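Local structure of polar amino acid ABC uptake transporter substrate binding protein (Streptococcus thermophilus LMG 18311, 3HV1) at residues A[98-104]-A[211-217]; A[25-29]-A[66-70]; A[72-77]-A[94-98]. The protein probably binds a polar amino acid outside the cell and hands it to an ABC importer, as family 3 extracellular solute-binding proteins do. All blocks are in the same frame, centred on the assembly; numbering follows the deposited sequence.

Contact 1. Residues A[98-104]-A[211-217]; sequences ADFTEPY and FAVGARK
Y104 lays its ring against the backbone at the start of 211-217. Its CZ is 3.6 Å from F211 CB, the carbonyl O of F211 lies over one face, and V213 CG2 approaches CE2 obliquely. With chi1 at 54°, CG sits between the backbone N and the carbonyl carbon, which swings the ring back over the neighbouring chain; W85 meets the same ring from outside the pair. Further along, F100 CD1 comes within 4.0 Å of A212 CB, and its ring slants past the CA of G214, where no side chain intervenes. Y88 packs on the F100 ring too.

T101 marks the change to polar contacts. Its N bonds to V213 O, but the return bond runs from V213 N to T101 OG1 (3.0 Å, 167° at the hydrogen), so a side-chain hydroxyl stands in for a main-chain carbonyl. The same hydroxyl donates a hydrogen bond to E102 O and is thus held by two bonds, one accepted and one donated, while T101 O faces A212 CB instead. Beyond it, D99 and A215 form a regular hydrogen-bonded pair, D99 N to A215 O at 2.9 Å.

At the outer edge K217 NZ forms a salt bridge with D99 OD1, 2.8 Å away and nearly in line with its C-O bond. The same ammonium donates to A98 O at 3.2 Å, from well above the carbonyl plane. A bend at chi4 (-62°) after an otherwise extended chain turns NZ back onto both oxygens.

At the other end a water lies in the plane of the Y104 ring, linking OH to A212 O. Strand 209-215 also pairs with strand 105-114, the continuation of 98-104, so this short antiparallel ladder extends a pairing consistent with the interlobe connections of a type II periplasmic binding protein fold.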
# COMPACT_ATOMS: atom_id res chain seq x y z
N ALA A 98 3.41 -0.59 17.16
CA ALA A 98 4.23 -1.43 16.30
C ALA A 98 4.38 -0.99 14.86
O ALA A 98 3.66 -0.11 14.38
CB ALA A 98 3.70 -2.86 16.34
N ASP A 99 5.33 -1.62 14.17
CA ASP A 99 5.59 -1.38 12.76
C ASP A 99 5.09 -2.61 12.02
O ASP A 99 5.20 -3.73 12.52
CB ASP A 99 7.09 -1.19 12.52
CG ASP A 99 7.52 0.26 12.69
OD1 ASP A 99 6.65 1.11 12.98
OD2 ASP A 99 8.73 0.54 12.52
N PHE A 100 4.54 -2.41 10.83
CA PHE A 100 3.96 -3.49 10.04
C PHE A 100 4.68 -3.89 8.77
O PHE A 100 5.32 -3.06 8.12
CB PHE A 100 2.53 -3.12 9.65
CG PHE A 100 1.56 -3.15 10.79
CD1 PHE A 100 0.84 -4.30 11.06
CD2 PHE A 100 1.38 -2.03 11.59
CE1 PHE A 100 -0.07 -4.35 12.11
CE2 PHE A 100 0.48 -2.06 12.65
CZ PHE A 100 -0.25 -3.22 12.91
N THR A 101 4.56 -5.16 8.41
CA THR A 101 5.13 -5.64 7.17
C THR A 101 4.07 -5.20 6.16
O THR A 101 3.04 -4.64 6.54
CB THR A 101 5.16 -7.17 7.06
OG1 THR A 101 3.82 -7.68 7.22
CG2 THR A 101 6.08 -7.78 8.11
N GLU A 102 4.35 -5.45 4.89
CA GLU A 102 3.41 -5.16 3.83
C GLU A 102 2.28 -6.18 4.03
O GLU A 102 2.49 -7.20 4.70
CB GLU A 102 4.07 -5.40 2.47
CG GLU A 102 5.19 -4.44 2.16
CD GLU A 102 4.76 -3.00 2.29
OE1 GLU A 102 3.68 -2.67 1.75
OE2 GLU A 102 5.49 -2.20 2.92
N PRO A 103 1.08 -5.92 3.49
CA PRO A 103 -0.01 -6.89 3.67
C PRO A 103 0.19 -8.13 2.82
O PRO A 103 0.65 -8.03 1.68
CB PRO A 103 -1.24 -6.09 3.25
CG PRO A 103 -0.69 -5.16 2.19
CD PRO A 103 0.60 -4.69 2.83
N TYR A 104 -0.12 -9.32 3.35
CA TYR A 104 0.06 -10.54 2.57
C TYR A 104 -1.25 -11.11 2.01
O TYR A 104 -1.25 -11.98 1.15
CB TYR A 104 0.81 -11.61 3.41
CG TYR A 104 0.19 -11.93 4.75
CD1 TYR A 104 -0.76 -12.94 4.87
CD2 TYR A 104 0.54 -11.20 5.90
CE1 TYR A 104 -1.37 -13.22 6.11
CE2 TYR A 104 -0.07 -11.47 7.13
CZ TYR A 104 -1.02 -12.48 7.22
OH TYR A 104 -1.63 -12.73 8.43
N PHE A 211 -4.42 -8.15 6.00
CA PHE A 211 -3.64 -8.81 7.04
C PHE A 211 -2.16 -8.50 6.84
O PHE A 211 -1.65 -8.57 5.73
CB PHE A 211 -3.84 -10.33 7.02
CG PHE A 211 -5.24 -10.78 7.37
CD1 PHE A 211 -6.03 -10.03 8.23
CD2 PHE A 211 -5.73 -11.99 6.89
CE1 PHE A 211 -7.29 -10.48 8.62
CE2 PHE A 211 -6.99 -12.45 7.27
CZ PHE A 211 -7.77 -11.69 8.14
N ALA A 212 -1.49 -8.16 7.94
CA ALA A 212 -0.07 -7.87 7.90
C ALA A 212 0.50 -8.30 9.25
O ALA A 212 -0.25 -8.56 10.19
CB ALA A 212 0.17 -6.37 7.66
N VAL A 213 1.82 -8.39 9.33
CA VAL A 213 2.49 -8.82 10.56
C VAL A 213 3.02 -7.63 11.34
O VAL A 213 3.61 -6.72 10.77
CB VAL A 213 3.68 -9.75 10.22
CG1 VAL A 213 4.26 -10.36 11.50
CG2 VAL A 213 3.22 -10.85 9.27
N GLY A 214 2.82 -7.64 12.66
CA GLY A 214 3.29 -6.55 13.50
C GLY A 214 4.52 -6.94 14.31
O GLY A 214 4.62 -8.06 14.78
N ALA A 215 5.46 -6.01 14.45
CA ALA A 215 6.69 -6.24 15.22
C ALA A 215 7.05 -4.95 15.94
O ALA A 215 6.50 -3.89 15.64
CB ALA A 215 7.83 -6.63 14.29
N ARG A 216 7.96 -5.04 16.90
CA ARG A 216 8.38 -3.83 17.61
C ARG A 216 8.92 -2.85 16.57
O ARG A 216 9.56 -3.26 15.60
CB ARG A 216 9.43 -4.18 18.67
CG ARG A 216 8.83 -4.79 19.94
CD ARG A 216 9.90 -5.14 20.96
NE ARG A 216 10.76 -6.23 20.51
CZ ARG A 216 10.45 -7.52 20.61
NH1 ARG A 216 9.30 -7.90 21.16
NH2 ARG A 216 11.30 -8.44 20.16
N LYS A 217 8.66 -1.56 16.77
CA LYS A 217 9.12 -0.55 15.82
C LYS A 217 10.63 -0.56 15.59
O LYS A 217 11.09 -0.19 14.50
CB LYS A 217 8.69 0.84 16.29
CG LYS A 217 7.19 1.03 16.31
CD LYS A 217 6.83 2.47 16.66
CE LYS A 217 5.40 2.77 16.28
NZ LYS A 217 5.21 2.64 14.81
O HOH W 1 -1.26 -11.39 10.81

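Contact 2. Residues A[25-29]-A[66-70]; sequences IGFDA and AIDWD
D28 and W69 meet at about a right angle, the aspartate standing over one face of the indole. D28 CB lies 3.5 Å above the ring plane, displaced toward the rim near CE3, and D28 OD2 reaches W69 CB at 3.7 Å. The carboxylate is tilted 38° to the ring, so the two groups are not stacked flat; T30 OG1 holds the other oxygen, OD1. K72 makes a cation-pi contact with the indole, and H263 of the second subunit, from its C-terminal histidine tag, stacks on it. D28 and W69 follow the ends of strands 22-27 and 61-66, parallel neighbours joined through helix 46-56 in a beta-alpha-beta crossover, and the last link of that pairing is I67 N to F27 O at 2.9 Å. Past this bond the chains diverge. The F27 ring comes obliquely against A66, its CE2 only 3.3 Å from A66 N, because chi1 of 71° folds it back toward the neighbouring strand; Y43 meets the ring edge-to-face. A66 CB touches both F27 CZ and A29 CB, 3.9 Å from the latter. On the I67 side, a water accepts from A29 N and donates to I67 O, bridging the gap between the separating backbones.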
# COMPACT_ATOMS: atom_id res chain seq x y z
N ILE A 25 6.44 -16.00 18.13
CA ILE A 25 5.28 -15.34 17.54
C ILE A 25 4.02 -15.61 18.35
O ILE A 25 3.72 -16.76 18.69
CB ILE A 25 5.07 -15.81 16.09
CG1 ILE A 25 6.37 -15.61 15.30
CG2 ILE A 25 3.91 -15.04 15.45
CD1 ILE A 25 6.30 -16.03 13.84
N GLY A 26 3.30 -14.54 18.66
CA GLY A 26 2.08 -14.68 19.43
C GLY A 26 0.86 -14.74 18.55
O GLY A 26 0.78 -14.05 17.54
N PHE A 27 -0.11 -15.56 18.95
CA PHE A 27 -1.34 -15.71 18.18
C PHE A 27 -2.51 -16.05 19.09
O PHE A 27 -2.33 -16.49 20.22
CB PHE A 27 -1.18 -16.82 17.14
CG PHE A 27 -1.13 -18.21 17.73
CD1 PHE A 27 -2.18 -19.10 17.53
CD2 PHE A 27 -0.03 -18.63 18.48
CE1 PHE A 27 -2.14 -20.38 18.08
CE2 PHE A 27 0.01 -19.90 19.03
CZ PHE A 27 -1.05 -20.78 18.82
N ASP A 28 -3.71 -15.82 18.58
CA ASP A 28 -4.95 -16.12 19.29
C ASP A 28 -5.28 -17.57 18.95
O ASP A 28 -5.62 -17.88 17.81
CB ASP A 28 -6.05 -15.18 18.78
CG ASP A 28 -7.40 -15.44 19.44
OD1 ASP A 28 -7.62 -16.55 19.95
OD2 ASP A 28 -8.24 -14.51 19.42
N ALA A 29 -5.17 -18.47 19.93
CA ALA A 29 -5.42 -19.90 19.72
C ALA A 29 -6.81 -20.30 19.24
O ALA A 29 -7.05 -21.47 18.95
CB ALA A 29 -5.10 -20.67 21.00
N ALA A 66 0.60 -19.11 22.21
CA ALA A 66 -0.81 -18.74 22.27
C ALA A 66 -0.88 -17.65 23.33
O ALA A 66 -0.34 -17.82 24.42
CB ALA A 66 -1.67 -19.95 22.68
N ILE A 67 -1.52 -16.53 23.02
CA ILE A 67 -1.59 -15.43 23.99
C ILE A 67 -3.01 -14.92 24.22
O ILE A 67 -3.93 -15.27 23.48
CB ILE A 67 -0.77 -14.22 23.52
CG1 ILE A 67 -1.37 -13.67 22.21
CG2 ILE A 67 0.69 -14.61 23.32
CD1 ILE A 67 -0.72 -12.38 21.72
N ASP A 68 -3.18 -14.12 25.26
CA ASP A 68 -4.47 -13.50 25.53
C ASP A 68 -4.43 -12.42 24.45
O ASP A 68 -3.62 -11.50 24.54
CB ASP A 68 -4.50 -12.87 26.92
CG ASP A 68 -5.82 -12.18 27.23
OD1 ASP A 68 -6.28 -11.38 26.38
OD2 ASP A 68 -6.38 -12.42 28.32
N TRP A 69 -5.27 -12.54 23.43
CA TRP A 69 -5.26 -11.59 22.32
C TRP A 69 -5.32 -10.12 22.72
O TRP A 69 -4.65 -9.27 22.13
CB TRP A 69 -6.40 -11.91 21.34
CG TRP A 69 -6.26 -11.26 19.98
CD1 TRP A 69 -7.17 -10.43 19.38
CD2 TRP A 69 -5.18 -11.40 19.05
NE1 TRP A 69 -6.71 -10.04 18.14
CE2 TRP A 69 -5.50 -10.62 17.91
CE3 TRP A 69 -3.97 -12.10 19.06
CZ2 TRP A 69 -4.64 -10.52 16.80
CZ3 TRP A 69 -3.12 -12.00 17.95
CH2 TRP A 69 -3.47 -11.22 16.84
N ASP A 70 -6.11 -9.79 23.74
CA ASP A 70 -6.22 -8.41 24.19
C ASP A 70 -4.88 -7.85 24.63
O ASP A 70 -4.64 -6.65 24.59
CB ASP A 70 -7.21 -8.29 25.35
CG ASP A 70 -8.61 -8.73 24.97
OD1 ASP A 70 -9.08 -8.32 23.88
OD2 ASP A 70 -9.25 -9.47 25.76
O HOH W 2 -4.84 -17.93 22.59

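Contact 3. Residues A[72-77]-A[94-98]; sequences KETELK and RKQSA
A bend at chi3 (-72°) carries the end of K77 across to S97, whose OG accepts from NZ at 3.0 Å. E73 bends earlier, at chi2 (80°), and brings its carboxylate toward the extended arm of R94. One side of helix 72-78, through K72, E73, L76 and K77, faces the end of the short helix 92-95 and the turn after it, two helical elements on the edge of one lobe of the periplasmic binding protein fold. E73 CG rests on S97 CB at 3.8 Å, and one turn on, L76 CD2 packs on A98 CB at 3.7 Å.

The charged ends do not touch directly. E73 OE2 is 4.2 Å from R94 NE and well off the guanidinium plane, with the two flat groups only 20° apart, so any attraction is through space; Y88 OH also holds OE2. K72 NZ sits 4.3 Å from R94 NH2, a probably unfavourable proximity, probably softened by a water that accepts from both; NZ also bonds to W69 O and R94 NH1 to S89 O. That water and a second lie at the guanidinium edge, in its plane, the second accepting from R94 NE and donating to E73 OE2 at 3.0 Å.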
# COMPACT_ATOMS: atom_id res chain seq x y z
N LYS A 72 -1.96 -8.55 23.23
CA LYS A 72 -0.97 -8.65 22.17
C LYS A 72 0.05 -7.52 22.07
O LYS A 72 1.24 -7.79 21.98
CB LYS A 72 -1.65 -8.85 20.81
CG LYS A 72 -2.59 -7.75 20.39
CD LYS A 72 -3.31 -8.16 19.10
CE LYS A 72 -4.46 -7.22 18.79
NZ LYS A 72 -5.52 -7.33 19.83
N GLU A 73 -0.39 -6.26 22.08
CA GLU A 73 0.57 -5.16 21.97
C GLU A 73 1.47 -5.12 23.19
O GLU A 73 2.66 -4.79 23.09
CB GLU A 73 -0.11 -3.80 21.83
CG GLU A 73 -0.73 -3.51 20.48
CD GLU A 73 -2.08 -4.16 20.31
OE1 GLU A 73 -2.82 -4.25 21.32
OE2 GLU A 73 -2.42 -4.57 19.18
N THR A 74 0.90 -5.42 24.35
CA THR A 74 1.68 -5.41 25.57
C THR A 74 2.74 -6.50 25.51
O THR A 74 3.91 -6.25 25.81
CB THR A 74 0.80 -5.64 26.80
OG1 THR A 74 -0.17 -4.59 26.89
CG2 THR A 74 1.65 -5.67 28.07
N GLU A 75 2.33 -7.70 25.10
CA GLU A 75 3.24 -8.83 24.98
C GLU A 75 4.39 -8.50 24.04
O GLU A 75 5.54 -8.87 24.28
CB GLU A 75 2.50 -10.05 24.45
CG GLU A 75 1.57 -10.71 25.45
CD GLU A 75 2.31 -11.67 26.34
OE1 GLU A 75 2.65 -12.78 25.87
OE2 GLU A 75 2.56 -11.32 27.51
N LEU A 76 4.08 -7.79 22.96
CA LEU A 76 5.07 -7.41 21.96
C LEU A 76 6.07 -6.39 22.50
O LEU A 76 7.28 -6.53 22.32
CB LEU A 76 4.36 -6.82 20.74
CG LEU A 76 5.25 -6.41 19.56
CD1 LEU A 76 5.98 -7.62 19.00
CD2 LEU A 76 4.37 -5.77 18.49
N LYS A 77 5.55 -5.35 23.14
CA LYS A 77 6.41 -4.33 23.70
C LYS A 77 7.15 -4.85 24.93
O LYS A 77 8.25 -4.39 25.22
CB LYS A 77 5.58 -3.08 24.06
CG LYS A 77 5.11 -2.31 22.83
CD LYS A 77 4.34 -1.04 23.18
CE LYS A 77 2.97 -1.35 23.75
NZ LYS A 77 2.16 -0.10 23.91
N ARG A 94 -2.79 0.67 16.68
CA ARG A 94 -1.76 -0.36 16.66
C ARG A 94 -0.43 0.20 16.19
O ARG A 94 0.63 -0.24 16.64
CB ARG A 94 -2.21 -1.51 15.76
CG ARG A 94 -3.39 -2.28 16.35
CD ARG A 94 -3.99 -3.27 15.38
NE ARG A 94 -5.05 -4.04 16.01
CZ ARG A 94 -5.78 -4.97 15.40
NH1 ARG A 94 -5.57 -5.24 14.12
NH2 ARG A 94 -6.69 -5.64 16.08
N LYS A 95 -0.47 1.19 15.30
CA LYS A 95 0.75 1.80 14.80
C LYS A 95 1.48 2.54 15.91
O LYS A 95 2.68 2.80 15.81
CB LYS A 95 0.43 2.75 13.65
CG LYS A 95 -0.06 2.05 12.40
CD LYS A 95 -0.29 3.02 11.26
CE LYS A 95 1.01 3.67 10.81
NZ LYS A 95 0.81 4.51 9.60
N GLN A 96 0.77 2.88 16.98
CA GLN A 96 1.41 3.57 18.10
C GLN A 96 2.27 2.56 18.85
O GLN A 96 3.22 2.94 19.54
CB GLN A 96 0.36 4.16 19.04
CG GLN A 96 -0.49 5.27 18.42
CD GLN A 96 0.34 6.45 17.92
OE1 GLN A 96 1.12 6.33 16.97
NE2 GLN A 96 0.17 7.61 18.56
N SER A 97 1.96 1.28 18.69
CA SER A 97 2.71 0.22 19.37
C SER A 97 3.60 -0.64 18.48
O SER A 97 4.47 -1.36 18.98
CB SER A 97 1.74 -0.69 20.13
OG SER A 97 1.07 0.01 21.17
N ALA A 98 3.41 -0.59 17.16
CA ALA A 98 4.23 -1.43 16.30
C ALA A 98 4.38 -0.99 14.86
O ALA A 98 3.66 -0.11 14.38
CB ALA A 98 3.70 -2.86 16.34
O HOH W 3 -7.87 -6.37 18.66
O HOH W 4 -5.36 -3.78 19.07

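The three contacts come in series along the chain: contact 2 closes first, then contact 3, then contact 1. Contacts 1 and 2 belong to the same mixed sheet, their centres 16 Å apart, with strand 83-84 lying between strands 22-27 and 209-215. Contact 3 sits beside both, its centre about 11 Å from that of contact 1 and 12 Å from that of contact 2. It shares A98 with contact 1, and R216 NH1 reaches L76 O at 2.7 Å; I67 of contact 2 packs against K72 and E75. Helix 72-78 thus touches both the R216 side of contact 1 and I67 of contact 2, within one lobe of this probable amino acid-binding protein.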